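Local coordinates for malonyl CoA-acyl carrier protein transacylase (Burkholderia pseudomallei 1710b, PDB 3EZO), which probably catalyses the transfer of the malonyl group from malonyl-CoA to holo-acyl carrier protein, releasing coenzyme A, at residues I238-V243 against W263-Q268; D147-V152 against A171-A176. All blocks are in the same frame, centred on the assembly; numbering follows the deposited sequence.

Contact 1 of 2, residues I238-V243 against W263-Q268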
ATOM      1  N   ILE A 238      -8.702   1.983   6.122  1.00  9.96           N
ATOM      2  CA  ILE A 238      -9.997   2.693   5.973  1.00  9.67           C
ATOM      3  C   ILE A 238     -10.531   3.182   7.325  1.00  9.93           C
ATOM      4  O   ILE A 238     -10.935   4.340   7.450  1.00 10.00           O
ATOM      5  CB  ILE A 238     -11.022   1.843   5.207  1.00  9.84           C
ATOM      6  CG1 ILE A 238     -12.233   2.705   4.753  1.00 11.02           C
ATOM      7  CG2 ILE A 238     -11.476   0.610   6.020  1.00  7.69           C
ATOM      8  CD1 ILE A 238     -11.992   3.599   3.557  1.00 12.53           C
ATOM      9  N   ASP A 239     -10.463   2.340   8.349  1.00  9.38           N
ATOM     10  CA  ASP A 239     -11.062   2.649   9.611  1.00  9.51           C
ATOM     11  C   ASP A 239     -10.043   2.829  10.748  1.00 10.35           C
ATOM     12  O   ASP A 239     -10.407   3.236  11.838  1.00  8.98           O
ATOM     13  CB  ASP A 239     -12.034   1.549   9.990  1.00  9.14           C
ATOM     14  CG  ASP A 239     -13.227   1.443   9.055  1.00 10.39           C
ATOM     15  OD1 ASP A 239     -13.562   2.403   8.323  1.00  9.50           O
ATOM     16  OD2 ASP A 239     -13.856   0.361   9.067  1.00  9.53           O
ATOM     17  N   VAL A 240      -8.760   2.575  10.493  1.00 10.65           N
ATOM     18  CA  VAL A 240      -7.780   2.501  11.561  1.00  9.99           C
ATOM     19  C   VAL A 240      -8.260   1.556  12.683  1.00 10.77           C
ATOM     20  O   VAL A 240      -8.094   1.838  13.867  1.00 10.63           O
ATOM     21  CB  VAL A 240      -7.426   3.903  12.091  1.00 11.35           C
ATOM     22  CG1 VAL A 240      -6.112   3.879  12.793  1.00 10.70           C
ATOM     23  CG2 VAL A 240      -7.428   4.962  10.922  1.00 10.71           C
ATOM     24  N   ALA A 241      -8.828   0.416  12.289  1.00 10.42           N
ATOM     25  CA  ALA A 241      -9.391  -0.552  13.212  1.00 10.65           C
ATOM     26  C   ALA A 241      -8.642  -1.856  13.076  1.00 11.19           C
ATOM     27  O   ALA A 241      -8.180  -2.224  11.986  1.00 12.08           O
ATOM     28  CB  ALA A 241     -10.886  -0.796  12.895  1.00 10.26           C
ATOM     29  N   VAL A 242      -8.568  -2.562  14.193  1.00 12.10           N
ATOM     30  CA  VAL A 242      -8.107  -3.941  14.278  1.00 11.73           C
ATOM     31  C   VAL A 242      -9.338  -4.825  14.437  1.00 11.82           C
ATOM     32  O   VAL A 242      -9.994  -4.789  15.459  1.00  9.70           O
ATOM     33  CB  VAL A 242      -7.134  -4.132  15.506  1.00 12.20           C
ATOM     34  CG1 VAL A 242      -6.664  -5.607  15.596  1.00 13.51           C
ATOM     35  CG2 VAL A 242      -5.969  -3.179  15.401  1.00  9.56           C
ATOM     36  N   VAL A 243      -9.656  -5.595  13.391  1.00 13.43           N
ATOM     37  CA  VAL A 243     -10.817  -6.447  13.369  1.00 14.03           C
ATOM     38  C   VAL A 243     -10.334  -7.883  13.190  1.00 14.87           C
ATOM     39  O   VAL A 243      -9.304  -8.097  12.509  1.00 16.01           O
ATOM     40  CB  VAL A 243     -11.803  -6.018  12.234  1.00 15.33           C
ATOM     41  CG1 VAL A 243     -12.338  -4.587  12.485  1.00 16.25           C
ATOM     42  CG2 VAL A 243     -11.184  -6.103  10.862  1.00 15.48           C
ATOM     43  N   TRP A 263      -2.949   6.638   6.606  1.00 10.47           N
ATOM     44  CA  TRP A 263      -1.689   5.973   6.921  1.00 10.67           C
ATOM     45  C   TRP A 263      -1.027   6.550   8.177  1.00 10.42           C
ATOM     46  O   TRP A 263      -0.541   5.798   9.036  1.00 10.74           O
ATOM     47  CB  TRP A 263      -0.723   5.994   5.735  1.00 10.34           C
ATOM     48  CG  TRP A 263       0.515   5.225   6.082  1.00 10.66           C
ATOM     49  CD1 TRP A 263       1.762   5.739   6.317  1.00  9.32           C
ATOM     50  CD2 TRP A 263       0.605   3.813   6.347  1.00  8.84           C
ATOM     51  NE1 TRP A 263       2.625   4.735   6.653  1.00  8.58           N
ATOM     52  CE2 TRP A 263       1.948   3.539   6.683  1.00 10.93           C
ATOM     53  CE3 TRP A 263      -0.299   2.762   6.294  1.00  9.08           C
ATOM     54  CZ2 TRP A 263       2.398   2.236   6.990  1.00  8.83           C
ATOM     55  CZ3 TRP A 263       0.135   1.490   6.601  1.00  8.08           C
ATOM     56  CH2 TRP A 263       1.475   1.235   6.971  1.00  5.89           C
ATOM     57  N   VAL A 264      -1.015   7.870   8.292  1.00 10.16           N
ATOM     58  CA  VAL A 264      -0.555   8.527   9.506  1.00  9.59           C
ATOM     59  C   VAL A 264      -1.212   7.902  10.719  1.00  9.79           C
ATOM     60  O   VAL A 264      -0.548   7.487  11.655  1.00 10.26           O
ATOM     61  CB  VAL A 264      -0.805  10.082   9.452  1.00  9.96           C
ATOM     62  CG1 VAL A 264      -0.531  10.767  10.822  1.00  8.60           C
ATOM     63  CG2 VAL A 264       0.033  10.699   8.357  1.00  8.03           C
ATOM     64  N   GLU A 265      -2.526   7.776  10.694  1.00 10.41           N
ATOM     65  CA  GLU A 265      -3.267   7.238  11.830  1.00  9.76           C
ATOM     66  C   GLU A 265      -2.943   5.785  12.143  1.00 10.53           C
ATOM     67  O   GLU A 265      -2.944   5.376  13.311  1.00  9.74           O
ATOM     68  CB  GLU A 265      -4.768   7.424  11.571  1.00  9.93           C
ATOM     69  CG  GLU A 265      -5.191   8.883  11.684  1.00 10.54           C
ATOM     70  CD  GLU A 265      -6.624   9.091  11.260  1.00 13.46           C
ATOM     71  OE1 GLU A 265      -6.873   9.226  10.043  1.00 14.13           O
ATOM     72  OE2 GLU A 265      -7.510   9.057  12.140  1.00 14.20           O
ATOM     73  N   CYS A 266      -2.659   4.993  11.105  1.00 11.40           N
ATOM     74  CA  CYS A 266      -2.298   3.582  11.318  1.00 12.00           C
ATOM     75  C   CYS A 266      -0.990   3.478  12.103  1.00 11.82           C
ATOM     76  O   CYS A 266      -0.880   2.704  13.057  1.00 11.56           O
ATOM     77  CB  CYS A 266      -2.157   2.851  10.004  1.00 11.36           C
ATOM     78  SG  CYS A 266      -3.718   2.487   9.182  1.00 13.97           S
ATOM     79  N   VAL A 267      -0.020   4.289  11.686  1.00 11.79           N
ATOM     80  CA  VAL A 267       1.282   4.388  12.367  1.00 12.08           C
ATOM     81  C   VAL A 267       1.130   4.879  13.819  1.00 12.38           C
ATOM     82  O   VAL A 267       1.729   4.315  14.724  1.00 10.35           O
ATOM     83  CB  VAL A 267       2.267   5.295  11.585  1.00 12.46           C
ATOM     84  CG1 VAL A 267       3.535   5.519  12.380  1.00 13.14           C
ATOM     85  CG2 VAL A 267       2.616   4.677  10.171  1.00 10.97           C
ATOM     86  N   GLN A 268       0.297   5.903  14.032  1.00 12.60           N
ATOM     87  CA  GLN A 268       0.036   6.387  15.374  1.00 13.30           C
ATOM     88  C   GLN A 268      -0.650   5.346  16.230  1.00 13.81           C
ATOM     89  O   GLN A 268      -0.368   5.249  17.415  1.00 14.64           O
ATOM     90  CB  GLN A 268      -0.805   7.659  15.308  1.00 13.22           C
ATOM     91  CG  GLN A 268      -0.044   8.791  14.630  1.00 14.60           C
ATOM     92  CD  GLN A 268      -0.879  10.011  14.410  1.00 16.68           C
ATOM     93  OE1 GLN A 268      -2.106   9.935  14.237  1.00 14.23           O
ATOM     94  NE2 GLN A 268      -0.213  11.173  14.416  1.00 14.17           N
TER

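Contact 2 of 2, residues D147-V152 against A171-A176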
ATOM      1  N   ASP A 147      -6.270  19.254   7.365  1.00 14.77           N
ATOM      2  CA  ASP A 147      -7.549  19.957   7.322  1.00 15.66           C
ATOM      3  C   ASP A 147      -7.508  21.019   6.218  1.00 13.78           C
ATOM      4  O   ASP A 147      -8.536  21.311   5.613  1.00 12.49           O
ATOM      5  CB  ASP A 147      -7.930  20.563   8.698  1.00 16.19           C
ATOM      6  CG  ASP A 147      -8.562  19.530   9.661  1.00 20.60           C
ATOM      7  OD1 ASP A 147      -8.993  18.432   9.242  1.00 23.43           O
ATOM      8  OD2 ASP A 147      -8.651  19.829  10.865  1.00 27.36           O
ATOM      9  N   THR A 148      -6.323  21.590   5.957  1.00 13.07           N
ATOM     10  CA  THR A 148      -6.167  22.572   4.874  1.00 13.16           C
ATOM     11  C   THR A 148      -6.342  21.881   3.527  1.00 12.15           C
ATOM     12  O   THR A 148      -7.001  22.384   2.661  1.00 12.67           O
ATOM     13  CB  THR A 148      -4.835  23.320   4.981  1.00 13.65           C
ATOM     14  OG1 THR A 148      -4.797  23.937   6.259  1.00 14.91           O
ATOM     15  CG2 THR A 148      -4.709  24.426   3.932  1.00 15.45           C
ATOM     16  N   VAL A 149      -5.792  20.696   3.367  1.00 11.67           N
ATOM     17  CA  VAL A 149      -5.971  19.990   2.131  1.00 11.33           C
ATOM     18  C   VAL A 149      -7.447  19.676   1.968  1.00 11.10           C
ATOM     19  O   VAL A 149      -7.990  19.841   0.894  1.00 12.39           O
ATOM     20  CB  VAL A 149      -5.070  18.740   2.000  1.00 10.72           C
ATOM     21  CG1 VAL A 149      -5.279  18.053   0.585  1.00  8.45           C
ATOM     22  CG2 VAL A 149      -3.628  19.129   2.167  1.00 11.43           C
ATOM     23  N   ARG A 150      -8.123  19.280   3.029  1.00 11.81           N
ATOM     24  CA  ARG A 150      -9.568  19.015   2.917  1.00 12.08           C
ATOM     25  C   ARG A 150     -10.335  20.252   2.459  1.00 12.54           C
ATOM     26  O   ARG A 150     -11.232  20.154   1.567  1.00 12.99           O
ATOM     27  CB  ARG A 150     -10.152  18.441   4.209  1.00 12.37           C
ATOM     28  CG  ARG A 150      -9.631  17.037   4.538  1.00 11.64           C
ATOM     29  CD  ARG A 150     -10.181  16.587   5.881  1.00 13.50           C
ATOM     30  NE  ARG A 150      -9.756  15.240   6.284  1.00 18.27           N
ATOM     31  CZ  ARG A 150      -8.918  14.950   7.292  1.00 20.57           C
ATOM     32  NH1 ARG A 150      -8.370  15.907   8.062  1.00 19.20           N
ATOM     33  NH2 ARG A 150      -8.635  13.665   7.543  1.00 21.33           N
ATOM     34  N   ALA A 151      -9.962  21.407   3.016  1.00 12.53           N
ATOM     35  CA  ALA A 151     -10.586  22.706   2.651  1.00 12.15           C
ATOM     36  C   ALA A 151     -10.319  23.027   1.184  1.00 11.85           C
ATOM     37  O   ALA A 151     -11.237  23.390   0.447  1.00 10.61           O
ATOM     38  CB  ALA A 151     -10.085  23.875   3.574  1.00 11.84           C
ATOM     39  N   VAL A 152      -9.068  22.844   0.748  1.00 11.80           N
ATOM     40  CA  VAL A 152      -8.723  22.992  -0.664  1.00 11.59           C
ATOM     41  C   VAL A 152      -9.620  22.158  -1.578  1.00 11.81           C
ATOM     42  O   VAL A 152     -10.172  22.680  -2.559  1.00 12.54           O
ATOM     43  CB  VAL A 152      -7.255  22.641  -0.945  1.00 13.09           C
ATOM     44  CG1 VAL A 152      -6.998  22.500  -2.506  1.00 10.56           C
ATOM     45  CG2 VAL A 152      -6.346  23.666  -0.244  1.00 13.34           C
ATOM     46  N   ALA A 171       2.019  17.076   6.380  1.00 16.78           N
ATOM     47  CA  ALA A 171       2.338  17.922   5.261  1.00 16.53           C
ATOM     48  C   ALA A 171       2.567  17.139   3.989  1.00 16.66           C
ATOM     49  O   ALA A 171       3.132  17.651   3.019  1.00 16.72           O
ATOM     50  CB  ALA A 171       3.557  18.859   5.596  1.00 17.21           C
ATOM     51  N   GLN A 172       2.056  15.911   3.949  1.00 16.50           N
ATOM     52  CA  GLN A 172       2.176  15.089   2.763  1.00 16.96           C
ATOM     53  C   GLN A 172       0.842  14.332   2.495  1.00 15.62           C
ATOM     54  O   GLN A 172       0.499  13.376   3.203  1.00 14.70           O
ATOM     55  CB  GLN A 172       3.363  14.169   2.965  1.00 17.68           C
ATOM     56  CG  GLN A 172       3.589  13.237   1.877  1.00 22.54           C
ATOM     57  CD  GLN A 172       5.036  12.627   1.896  1.00 27.17           C
ATOM     58  OE1 GLN A 172       5.943  13.076   2.628  1.00 27.54           O
ATOM     59  NE2 GLN A 172       5.219  11.598   1.086  1.00 27.58           N
ATOM     60  N   VAL A 173       0.089  14.826   1.507  1.00 14.36           N
ATOM     61  CA  VAL A 173      -1.270  14.361   1.240  1.00 13.88           C
ATOM     62  C   VAL A 173      -1.462  14.175  -0.241  1.00 13.39           C
ATOM     63  O   VAL A 173      -1.076  15.026  -1.044  1.00 15.02           O
ATOM     64  CB  VAL A 173      -2.338  15.326   1.838  1.00 14.40           C
ATOM     65  CG1 VAL A 173      -3.743  14.806   1.581  1.00 12.03           C
ATOM     66  CG2 VAL A 173      -2.066  15.570   3.328  1.00 12.46           C
ATOM     67  N   VAL A 174      -2.033  13.037  -0.618  1.00 12.30           N
ATOM     68  CA  VAL A 174      -2.421  12.801  -1.978  1.00 10.88           C
ATOM     69  C   VAL A 174      -3.925  13.004  -2.109  1.00 11.32           C
ATOM     70  O   VAL A 174      -4.705  12.497  -1.309  1.00 11.27           O
ATOM     71  CB  VAL A 174      -2.007  11.375  -2.449  1.00 10.75           C
ATOM     72  CG1 VAL A 174      -2.536  11.022  -3.852  1.00  7.77           C
ATOM     73  CG2 VAL A 174      -0.397  11.176  -2.345  1.00  9.22           C
ATOM     74  N   ILE A 175      -4.328  13.691  -3.168  1.00 11.21           N
ATOM     75  CA  ILE A 175      -5.752  13.895  -3.488  1.00 11.22           C
ATOM     76  C   ILE A 175      -6.094  13.166  -4.778  1.00 10.70           C
ATOM     77  O   ILE A 175      -5.205  12.798  -5.540  1.00 10.42           O
ATOM     78  CB  ILE A 175      -6.064  15.420  -3.630  1.00 11.06           C
ATOM     79  CG1 ILE A 175      -5.369  16.039  -4.860  1.00 11.93           C
ATOM     80  CG2 ILE A 175      -5.599  16.147  -2.343  1.00 10.99           C
ATOM     81  CD1 ILE A 175      -5.815  17.539  -5.223  1.00  7.43           C
ATOM     82  N   ALA A 176      -7.380  12.971  -5.001  1.00 10.15           N
ATOM     83  CA  ALA A 176      -7.878  12.189  -6.117  1.00 11.09           C
ATOM     84  C   ALA A 176      -9.300  12.611  -6.446  1.00 10.92           C
ATOM     85  O   ALA A 176     -10.050  13.021  -5.567  1.00  9.78           O
ATOM     86  CB  ALA A 176      -7.827  10.689  -5.805  1.00 10.90           C
TER

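Contact 1 of 2, residues I238-V243 against W263-Q268
Val240 lays its two methyl groups against the first turn of helix 263-272, one on the backbone and one on a side chain. CG1 sits 3.5 Å from the carbonyl oxygen Glu265 O and comes up to the peptide that leads into Cys266, with Cys266 N at 4.0 Å from Val240 CG1. The other branch meets Glu265 along its aliphatic root: Val240 CG2 lies 3.7 Å from Glu265 CB. The two side chains cross at about a right angle, so the valine fork straddles the base of the glutamate and does not run alongside it. Two torsions produce this. Val240 turns CG1 opposite its backbone N (chi1 -159°), and Glu265 swings CG opposite its carbonyl carbon (chi1 -72°), after which the chain extends away and leaves CB to do the touching. Cys266 flanks this patch more loosely, its side chain staying beyond close packing distance.

The loop between strand 233-234 and helix 246-256 has a sharp bend here. Val240 adopts a left-handed backbone conformation, and Asn236 OD1 accepts the amides of both Asp239 and Ala241, the residues that flank it. These bonds are consistent with a fixed bend, and the valine points toward the helix, where His269 and Arg262 add to its surroundings.

No hydrogen bond passes between the two segments; the contact is van der Waals packing of methyls on a methylene and on a backbone peptide. The polar tie is indirect. Arg262, just ahead of the helix, donates from NH1 to Ile238 O and forms a salt bridge through NE to Glu265 OE1. One guanidinium group couples loop to helix and engages the glutamate carboxylate, which implies that Glu265 serves this contact with its hydrocarbon part while the arginine probably offsets its charge.

Contact 2 of 2, residues D147-V152 against A171-A176
The turn of helix 146-156 closed by the bond from Val152 N to Thr148 O, 2.9 Å long, carries Val149, which packs on Val173 and Ile175 of strand 172-176. The setting is a ferredoxin-like subdomain: two helices in a beta-alpha-beta-beta-alpha-beta order, with a four-stranded antiparallel sheet whose inner strands are 172-176 and 136-142. Val173 and Ile175, two residues apart on the strand, both face the helix, whereas Val174 between them points away.

From the helical segment, Val149 alone makes the contact. Its CG1, opposite the backbone N at a chi1 of -177°, rests over both strand residues and stands 3.7 Å from Val173 CG1. The second methyl covers the same valine closer to its root, with Val149 CG2 4.0 Å from Val173 CB. The two valines run past each other in opposite directions, so their branches pair side by side: CG1 with CG1, and CG2 with CG2 at 4.1 Å.

All three residues are buried, and the layer is extended by neighbours: Leu144 touches Val149, while Ile182 and Ala185 of helix 179-191 meet Ile175 from the other helix of the subdomain. On the exposed flank of the first helix, Arg150 and Asp147 make a salt bridge through a weak hydrogen bond, and Arg150 also touches Phe167.

Ile175 turns its short branch to the helix: a chi1 of 67° sets CG2 opposite the carbonyl carbon, and Ile175 CG2 lies 3.5 Å from Val149 CG1.

In the fold
Contact 2 belongs to the small ferredoxin-like subdomain, and contact 1 to the larger part built on the parallel sheet. Their centres are 18 Å apart and their nearest atoms about 5 Å, without touching. Phe167 of strand 162-169 bridges the two regions: its backbone bonds to Val264, and its side chain meets Arg150. Both contacts lie near predicted active-site residues. The side chain of Cys266 is about 10 Å from that of Ser98, probably the nucleophile, and about 11 Å from that of His207; the side chain of Ile175 is about 10 Å from that of His207. Trp263, at the start of the helical segment of contact 1, meets the ring of His97, next to Ser98.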